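Local coordinates for protein putative alpha-N-acetylgalactosaminidase (Bacillus halodurans C-125, PDB 3CC1) that probably removes terminal alpha-linked N-acetylgalactosamine residues from glycoconjugates by hydrolysing the glycosidic bond, at residues D245-S248 against L249-M253; W327-S330 against L331-E335; V350-E353 against E354-V357. One frame throughout, in Å; residues are numbered along the deposited sequence. Where two conformers were deposited one is given.

All three contacts are local and partly buried, and they sit at different stations of the fold. Interaction 1 is the capped start of helix 247-262 and interaction 2 the C-terminal part of helix 326-332, both within the TIM-barrel family region; their nearest atoms are about 11 Å apart. Interaction 3 is a hairpin tip at the margin of the C-terminal beta sandwich. Both helical contacts combine a tryptophan packed against a leucine with carbonyls that take two donors. The hairpin relies on charged groups, waters and a sulfate, and meets two other subunits. Interactions 1 and 3 touch: Tyr251 OH lies 2.6 Å from Asp355 OD1, joining the helix to the hairpin.

Interaction 1: D245-S248 against L249-M253; sequences DDWS and LLYQM
Trp247 lays its indole across Leu250 and Tyr251 in the first turn of helix 247-262, an N-capped helix of the alpha-galactosidase-like TIM-barrel region. Its side chain sets out away from the residues that follow, but with CG anti to the backbone N (chi1 173°) the ring system comes back over them. The apolar part of the contact has two sides. Tyr251 CB sits over the five-membered ring of Trp247, 4.2 Å from its centroid, in a CH-pi contact, while the two aromatic rings meet obliquely with their planes at 59°. At the other end of the indole, Leu250 CD2 comes in obliquely to 3.7 Å from Trp247 CZ3; the same leucine also packs on Met304 and Trp308 of helix 298-310. His422 stacks on the indole as well. Exchanging Trp247 for an alanine would probably leave a gap beside Leu250 CD2 and Tyr251 CB and rob His422 of its stacking partner.

The polar part begins at the cap. Asp246 OD1, in one of two deposited conformers, accepts from Ser248 N at 2.9 Å and also from Ser248 OG, the two donors approaching from opposite faces of the carboxylate. Its OD2 makes a salt bridge with Arg295. Regular helical bonds follow, Leu250 N to Asp246 O and a straighter one from Tyr251 N to Trp247 O at 2.8 Å. The phenol of Tyr251 reaches beyond this turn to Asp355.

Ser248 O is held twice by a single residue. Gln252 N donates to it at 3.1 Å from one side of the carbonyl plane, and the side chain, extended beyond CG, lets Gln252 NE2 donate to Ser248 O from the opposite side, at 3.0 Å, with the acceptor almost in the plane of the amide.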
loop_
_atom_site.group_PDB
_atom_site.type_symbol
_atom_site.label_atom_id
_atom_site.label_comp_id
_atom_site.label_asym_id
_atom_site.label_seq_id
_atom_site.Cartn_x
_atom_site.Cartn_y
_atom_site.Cartn_z
ATOM N N ASP A 245 15.894 6.382 -16.684
ATOM C CA ASP A 245 16.941 5.452 -16.154
ATOM C C ASP A 245 17.153 5.604 -14.640
ATOM O O ASP A 245 18.215 6.051 -14.155
ATOM C CB ASP A 245 18.273 5.592 -16.930
ATOM C CG ASP A 245 18.803 7.013 -16.968
ATOM O OD1 ASP A 245 18.010 7.987 -17.084
ATOM O OD2 ASP A 245 20.026 7.158 -16.907
ATOM N N ASP A 246 16.103 5.288 -13.895
ATOM C CA ASP A 246 16.204 5.184 -12.443
ATOM C C ASP A 246 15.451 3.972 -11.974
ATOM O O ASP A 246 14.324 3.723 -12.396
ATOM C CB ASP A 246 15.661 6.422 -11.732
ATOM C CG ASP A 246 15.961 6.403 -10.227
ATOM O OD1 ASP A 246 15.126 5.853 -9.460
ATOM O OD2 ASP A 246 17.014 6.965 -9.812
ATOM N N TRP A 247 16.100 3.188 -11.131
ATOM C CA TRP A 247 15.497 1.933 -10.682
ATOM C C TRP A 247 14.147 2.146 -10.018
ATOM O O TRP A 247 13.250 1.323 -10.138
ATOM C CB TRP A 247 16.411 1.165 -9.732
ATOM C CG TRP A 247 15.737 -0.035 -9.151
ATOM C CD1 TRP A 247 15.377 -0.217 -7.866
ATOM C CD2 TRP A 247 15.321 -1.215 -9.859
ATOM N NE1 TRP A 247 14.779 -1.447 -7.714
ATOM C CE2 TRP A 247 14.707 -2.071 -8.925
ATOM C CE3 TRP A 247 15.397 -1.621 -11.181
ATOM C CZ2 TRP A 247 14.197 -3.325 -9.270
ATOM C CZ3 TRP A 247 14.882 -2.887 -11.520
ATOM C CH2 TRP A 247 14.291 -3.702 -10.575
ATOM N N SER A 248 13.976 3.249 -9.300
ATOM C CA SER A 248 12.730 3.435 -8.594
ATOM C C SER A 248 11.545 3.499 -9.565
ATOM O O SER A 248 10.457 2.978 -9.277
ATOM C CB SER A 248 12.748 4.694 -7.708
ATOM O OG SER A 248 12.756 5.833 -8.553
ATOM N N LEU A 249 11.763 4.069 -10.739
ATOM C CA LEU A 249 10.705 4.098 -11.766
ATOM C C LEU A 249 10.481 2.725 -12.413
ATOM O O LEU A 249 9.344 2.336 -12.736
ATOM C CB LEU A 249 11.037 5.143 -12.816
ATOM C CG LEU A 249 11.212 6.583 -12.266
ATOM C CD1 LEU A 249 11.798 7.448 -13.373
ATOM C CD2 LEU A 249 9.866 7.079 -11.807
ATOM N N LEU A 250 11.567 2.003 -12.668
ATOM C CA LEU A 250 11.422 0.651 -13.262
ATOM C C LEU A 250 10.702 -0.275 -12.281
ATOM O O LEU A 250 9.726 -0.972 -12.631
ATOM C CB LEU A 250 12.798 0.098 -13.682
ATOM C CG LEU A 250 12.855 -1.247 -14.376
ATOM C CD1 LEU A 250 11.796 -1.436 -15.497
ATOM C CD2 LEU A 250 14.319 -1.501 -14.904
ATOM N N TYR A 251 11.145 -0.254 -11.035
ATOM C CA TYR A 251 10.494 -1.022 -9.990
ATOM C C TYR A 251 8.994 -0.729 -9.971
ATOM O O TYR A 251 8.189 -1.645 -9.942
ATOM C CB TYR A 251 11.050 -0.693 -8.610
ATOM C CG TYR A 251 10.380 -1.439 -7.497
ATOM C CD1 TYR A 251 10.823 -2.681 -7.125
ATOM C CD2 TYR A 251 9.324 -0.889 -6.801
ATOM C CE1 TYR A 251 10.225 -3.381 -6.099
ATOM C CE2 TYR A 251 8.729 -1.553 -5.763
ATOM C CZ TYR A 251 9.177 -2.821 -5.414
ATOM O OH TYR A 251 8.609 -3.559 -4.383
ATOM N N GLN A 252 8.626 0.543 -9.960
ATOM C CA GLN A 252 7.201 0.899 -9.864
ATOM C C GLN A 252 6.400 0.498 -11.074
ATOM O O GLN A 252 5.210 0.191 -10.960
ATOM C CB GLN A 252 7.000 2.382 -9.591
ATOM C CG GLN A 252 7.548 2.869 -8.260
ATOM C CD GLN A 252 7.440 4.375 -8.166
ATOM O OE1 GLN A 252 6.364 4.896 -7.915
ATOM N NE2 GLN A 252 8.541 5.075 -8.380
HETATM N N MSE A 253 7.059 0.449 -12.231
HETATM C CA MSE A 253 6.385 0.070 -13.493
HETATM C C MSE A 253 5.780 -1.320 -13.388
HETATM O O MSE A 253 4.739 -1.577 -13.973
HETATM C CB MSE A 253 7.310 0.225 -14.722
HETATM C CG MSE A 253 6.544 0.357 -16.076
HETATM SE SE MSE A 253 5.332 1.865 -16.120
HETATM C CE MSE A 253 6.537 3.174 -15.574
#

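Interaction 2: W327-S330 against L331-E335; sequences WTLS and LLTNE
Leu329 O is gripped by two donors from opposite faces of its carbonyl plane, Leu332 N at 3.0 Å and the hydroxyl Thr333 OG1, also 3.0 Å from Leu329 O. The threonine can reach back because its OG1 lies between the backbone N and the carbonyl carbon (chi1 57°); this turns CG2 towards Leu329, where it packs 3.9 Å from CD1. Water 2 donates to Thr333 OG1 and, at 2.8 Å, to Ser330 O, bridging the two residues.

Two residues earlier, Trp327 O likewise takes two donors: Leu331 N is one, and Ser330 OG, 2.7 Å from Trp327 O, is the other. These bonds lie in the C-terminal part of helix 326-332, after which Asn334 serves as N-cap of helix 335-343, its OD1 accepting from Ile337 N. Water 1 accepts from Asn334 ND2 at 3.0 Å and donates weakly to Ser330 O, a loose water link between this turn and the start of the next helix.

On the apolar side Leu331 CD2 approaches the indole obliquely, 3.7 Å from Trp327 CZ2. Both side chains lean on Leu302 of helix 298-310, and Trp327 NE1 is bonded to Gln301 OE1.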
loop_
_atom_site.group_PDB
_atom_site.type_symbol
_atom_site.label_atom_id
_atom_site.label_comp_id
_atom_site.label_asym_id
_atom_site.label_seq_id
_atom_site.Cartn_x
_atom_site.Cartn_y
_atom_site.Cartn_z
ATOM N N TRP A 327 27.154 -3.748 -26.871
ATOM C CA TRP A 327 26.131 -4.184 -25.916
ATOM C C TRP A 327 24.759 -3.589 -26.257
ATOM O O TRP A 327 23.756 -4.298 -26.334
ATOM C CB TRP A 327 26.505 -3.821 -24.460
ATOM C CG TRP A 327 25.335 -3.907 -23.522
ATOM C CD1 TRP A 327 24.514 -2.880 -23.151
ATOM C CD2 TRP A 327 24.829 -5.071 -22.872
ATOM N NE1 TRP A 327 23.547 -3.332 -22.319
ATOM C CE2 TRP A 327 23.704 -4.671 -22.126
ATOM C CE3 TRP A 327 25.209 -6.417 -22.852
ATOM C CZ2 TRP A 327 22.960 -5.558 -21.358
ATOM C CZ3 TRP A 327 24.468 -7.300 -22.098
ATOM C CH2 TRP A 327 23.355 -6.866 -21.353
ATOM N N THR A 328 24.704 -2.284 -26.450
ATOM C CA THR A 328 23.390 -1.620 -26.654
ATOM C C THR A 328 22.722 -2.081 -27.960
ATOM O O THR A 328 21.520 -2.359 -28.004
ATOM C CB THR A 328 23.495 -0.079 -26.555
ATOM O OG1 THR A 328 24.101 0.262 -25.305
ATOM C CG2 THR A 328 22.093 0.611 -26.650
ATOM N N LEU A 329 23.518 -2.228 -29.003
ATOM C CA LEU A 329 23.012 -2.669 -30.291
ATOM C C LEU A 329 22.471 -4.102 -30.183
ATOM O O LEU A 329 21.463 -4.464 -30.814
ATOM C CB LEU A 329 24.121 -2.571 -31.382
ATOM C CG LEU A 329 23.672 -3.067 -32.764
ATOM C CD1 LEU A 329 22.456 -2.273 -33.246
ATOM C CD2 LEU A 329 24.776 -3.018 -33.790
ATOM N N SER A 330 23.127 -4.914 -29.368
ATOM C CA SER A 330 22.708 -6.318 -29.197
ATOM C C SER A 330 21.353 -6.401 -28.485
ATOM O O SER A 330 20.583 -7.290 -28.776
ATOM C CB SER A 330 23.774 -7.128 -28.446
ATOM O OG SER A 330 23.697 -6.864 -27.040
ATOM N N LEU A 331 21.030 -5.427 -27.610
ATOM C CA LEU A 331 19.694 -5.362 -27.005
ATOM C C LEU A 331 18.585 -5.108 -28.014
ATOM O O LEU A 331 17.398 -5.370 -27.731
ATOM C CB LEU A 331 19.601 -4.240 -25.951
ATOM C CG LEU A 331 20.377 -4.282 -24.654
ATOM C CD1 LEU A 331 19.888 -3.122 -23.732
ATOM C CD2 LEU A 331 20.268 -5.552 -23.922
ATOM N N LEU A 332 18.957 -4.569 -29.176
ATOM C CA LEU A 332 17.977 -4.113 -30.185
ATOM C C LEU A 332 17.770 -5.089 -31.319
ATOM O O LEU A 332 16.845 -4.943 -32.127
ATOM C CB LEU A 332 18.407 -2.767 -30.766
ATOM C CG LEU A 332 18.676 -1.642 -29.735
ATOM C CD1 LEU A 332 18.981 -0.298 -30.446
ATOM C CD2 LEU A 332 17.529 -1.523 -28.767
ATOM N N THR A 333 18.635 -6.093 -31.384
ATOM C CA THR A 333 18.713 -6.971 -32.558
ATOM C C THR A 333 18.546 -8.444 -32.178
ATOM O O THR A 333 18.928 -9.328 -32.913
ATOM C CB THR A 333 20.052 -6.757 -33.283
ATOM O OG1 THR A 333 21.130 -7.000 -32.358
ATOM C CG2 THR A 333 20.132 -5.298 -33.835
ATOM N N ASN A 334 17.972 -8.694 -31.015
ATOM C CA ASN A 334 17.648 -10.055 -30.611
ATOM C C ASN A 334 16.250 -10.442 -31.095
ATOM O O ASN A 334 15.223 -9.977 -30.571
ATOM C CB ASN A 334 17.749 -10.207 -29.086
ATOM C CG ASN A 334 17.616 -11.652 -28.646
ATOM O OD1 ASN A 334 16.631 -12.296 -28.951
ATOM N ND2 ASN A 334 18.601 -12.152 -27.925
ATOM N N GLU A 335 16.215 -11.259 -32.130
ATOM C CA GLU A 335 14.970 -11.524 -32.847
ATOM C C GLU A 335 13.990 -12.286 -31.969
ATOM O O GLU A 335 12.770 -12.113 -32.063
ATOM C CB GLU A 335 15.229 -12.237 -34.189
HETATM O O HOH W 1 21.135 -10.499 -27.650
HETATM O O HOH W 2 21.274 -9.407 -30.525
#

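Interaction 3: V350-E353 against E354-V357; sequences VYRE and EDKV. With SO4 (sulfate ion), chain F.
Strands 345-353 and 356-362 reverse through a tight two-residue hairpin, closed by Glu353 N to Lys356 O and Lys356 N to Glu353 O, both 2.9 Å. The turn is type I', with Glu354 and Asp355 both at positive phi, and belongs to the C-terminal beta sandwich. Farther down, Val350 and Tyr351 share Ala358 in a classic beta bulge.

Arg352 and Val357 form a non-hydrogen-bonded pair with side chains on one face of the sheet. Arg352 runs extended from CG to NE, with Val357 CG2 over one face of its guanidinium. The Arg352 and Asp355 side chains run side by side, and Arg352 NH2 meets Asp355 OD1 nearly end-on to its C-O bond in a salt bridge of 3.2 Å, the two flat groups turned 51° apart. Second partners fix both ends: Glu258 takes Arg352 NH1, and Asp355 OD1 also takes the Tyr251 phenol. Arg352 NE gives its hydrogen to water 3 at 3.0 Å, which also accepts from Asp355 N and donates to the sulfate, probably an ion from the crystallisation liquor. Glu354 N holds that sulfate by O3 at 3.0 Å, and Phe230 N of the third subunit bonds to it too, so the ion sits between subunits.

The other face carries Glu353 and Lys356. Glu353 OE1 accepts from Ile264 N of the second subunit, while its OE2 lies 4.2 Å from Glu354 OE2. That like-charge approach is probably eased by water 4, which donates to both carboxylates, and by the ammonium nearby: Lys356 bends at its third torsion (chi3 -85°) and places NZ 2.9 Å from the same water. Tyr351, whose phenol oxygen bonds to Gln383 O, turns its ring edge to the closing carbonyl, CE1 lying 3.6 Å from Lys356 O.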
loop_
_atom_site.group_PDB
_atom_site.type_symbol
_atom_site.label_atom_id
_atom_site.label_comp_id
_atom_site.label_asym_id
_atom_site.label_seq_id
_atom_site.Cartn_x
_atom_site.Cartn_y
_atom_site.Cartn_z
ATOM N N VAL A 350 1.415 -13.546 -14.187
ATOM C CA VAL A 350 1.274 -14.893 -13.575
ATOM C C VAL A 350 1.266 -14.839 -12.038
ATOM O O VAL A 350 0.365 -15.376 -11.387
ATOM C CB VAL A 350 2.345 -15.888 -14.129
ATOM C CG1 VAL A 350 2.326 -17.205 -13.384
ATOM C CG2 VAL A 350 2.152 -16.079 -15.637
ATOM N N TYR A 351 2.253 -14.197 -11.448
ATOM C CA TYR A 351 2.314 -14.100 -10.015
ATOM C C TYR A 351 3.202 -12.963 -9.538
ATOM O O TYR A 351 4.066 -12.471 -10.229
ATOM C CB TYR A 351 2.733 -15.450 -9.341
ATOM C CG TYR A 351 4.199 -15.853 -9.443
ATOM C CD1 TYR A 351 5.203 -15.096 -8.841
ATOM C CD2 TYR A 351 4.568 -17.006 -10.075
ATOM C CE1 TYR A 351 6.532 -15.457 -8.928
ATOM C CE2 TYR A 351 5.913 -17.409 -10.134
ATOM C CZ TYR A 351 6.885 -16.629 -9.542
ATOM O OH TYR A 351 8.206 -17.018 -9.552
ATOM N N ARG A 352 2.896 -12.511 -8.346
ATOM C CA ARG A 352 3.838 -11.708 -7.613
ATOM C C ARG A 352 3.796 -12.058 -6.140
ATOM O O ARG A 352 2.727 -12.083 -5.520
ATOM C CB ARG A 352 3.527 -10.229 -7.787
ATOM C CG ARG A 352 4.438 -9.389 -6.936
ATOM C CD ARG A 352 4.347 -7.947 -7.376
ATOM N NE ARG A 352 5.371 -7.125 -6.746
ATOM C CZ ARG A 352 5.739 -5.925 -7.188
ATOM N NH1 ARG A 352 5.224 -5.446 -8.299
ATOM N NH2 ARG A 352 6.679 -5.239 -6.535
ATOM N N GLU A 353 4.974 -12.329 -5.604
ATOM C CA GLU A 353 5.112 -12.698 -4.230
ATOM C C GLU A 353 6.424 -12.164 -3.716
ATOM O O GLU A 353 7.499 -12.535 -4.171
ATOM C CB GLU A 353 5.003 -14.225 -4.127
ATOM C CG GLU A 353 4.534 -14.712 -2.823
ATOM C CD GLU A 353 4.315 -16.203 -2.763
ATOM O OE1 GLU A 353 3.218 -16.668 -3.159
ATOM O OE2 GLU A 353 5.235 -16.916 -2.267
ATOM N N GLU A 354 6.331 -11.232 -2.789
ATOM C CA GLU A 354 7.527 -10.672 -2.118
ATOM C C GLU A 354 8.643 -10.340 -3.113
ATOM O O GLU A 354 9.796 -10.857 -3.010
ATOM C CB GLU A 354 8.040 -11.667 -1.061
ATOM C CG GLU A 354 6.895 -12.451 -0.327
ATOM C CD GLU A 354 7.365 -13.412 0.772
ATOM O OE1 GLU A 354 7.806 -12.935 1.838
ATOM O OE2 GLU A 354 7.277 -14.645 0.567
ATOM N N ASP A 355 8.292 -9.449 -4.050
ATOM C CA ASP A 355 9.183 -8.897 -5.075
ATOM C C ASP A 355 9.672 -9.914 -6.112
ATOM O O ASP A 355 10.554 -9.629 -6.908
ATOM C CB ASP A 355 10.370 -8.138 -4.470
ATOM C CG ASP A 355 10.027 -6.685 -4.060
ATOM O OD1 ASP A 355 8.963 -6.118 -4.421
ATOM O OD2 ASP A 355 10.874 -6.105 -3.369
ATOM N N LYS A 356 9.107 -11.103 -6.096
ATOM C CA LYS A 356 9.359 -12.093 -7.136
ATOM C C LYS A 356 8.135 -12.024 -8.079
ATOM O O LYS A 356 7.008 -12.156 -7.627
ATOM C CB LYS A 356 9.517 -13.489 -6.528
ATOM C CG LYS A 356 10.638 -13.582 -5.494
ATOM C CD LYS A 356 10.722 -14.916 -4.877
ATOM C CE LYS A 356 9.776 -15.055 -3.705
ATOM N NZ LYS A 356 9.894 -16.460 -3.212
ATOM N N VAL A 357 8.369 -11.797 -9.368
ATOM C CA VAL A 357 7.314 -11.585 -10.318
ATOM C C VAL A 357 7.478 -12.495 -11.531
ATOM O O VAL A 357 8.587 -12.751 -11.986
ATOM C CB VAL A 357 7.278 -10.090 -10.816
ATOM C CG1 VAL A 357 6.119 -9.878 -11.779
ATOM C CG2 VAL A 357 7.236 -9.121 -9.621
HETATM S S SO4 F . 3.263 -9.750 -1.295
HETATM O O1 SO4 F . 1.805 -9.822 -1.496
HETATM O O2 SO4 F . 3.922 -9.009 -2.367
HETATM O O3 SO4 F . 3.745 -11.141 -1.290
HETATM O O4 SO4 F . 3.567 -9.066 -0.033
HETATM O O HOH W 3 6.060 -7.979 -3.996
HETATM O O HOH W 4 7.648 -16.218 -1.398
#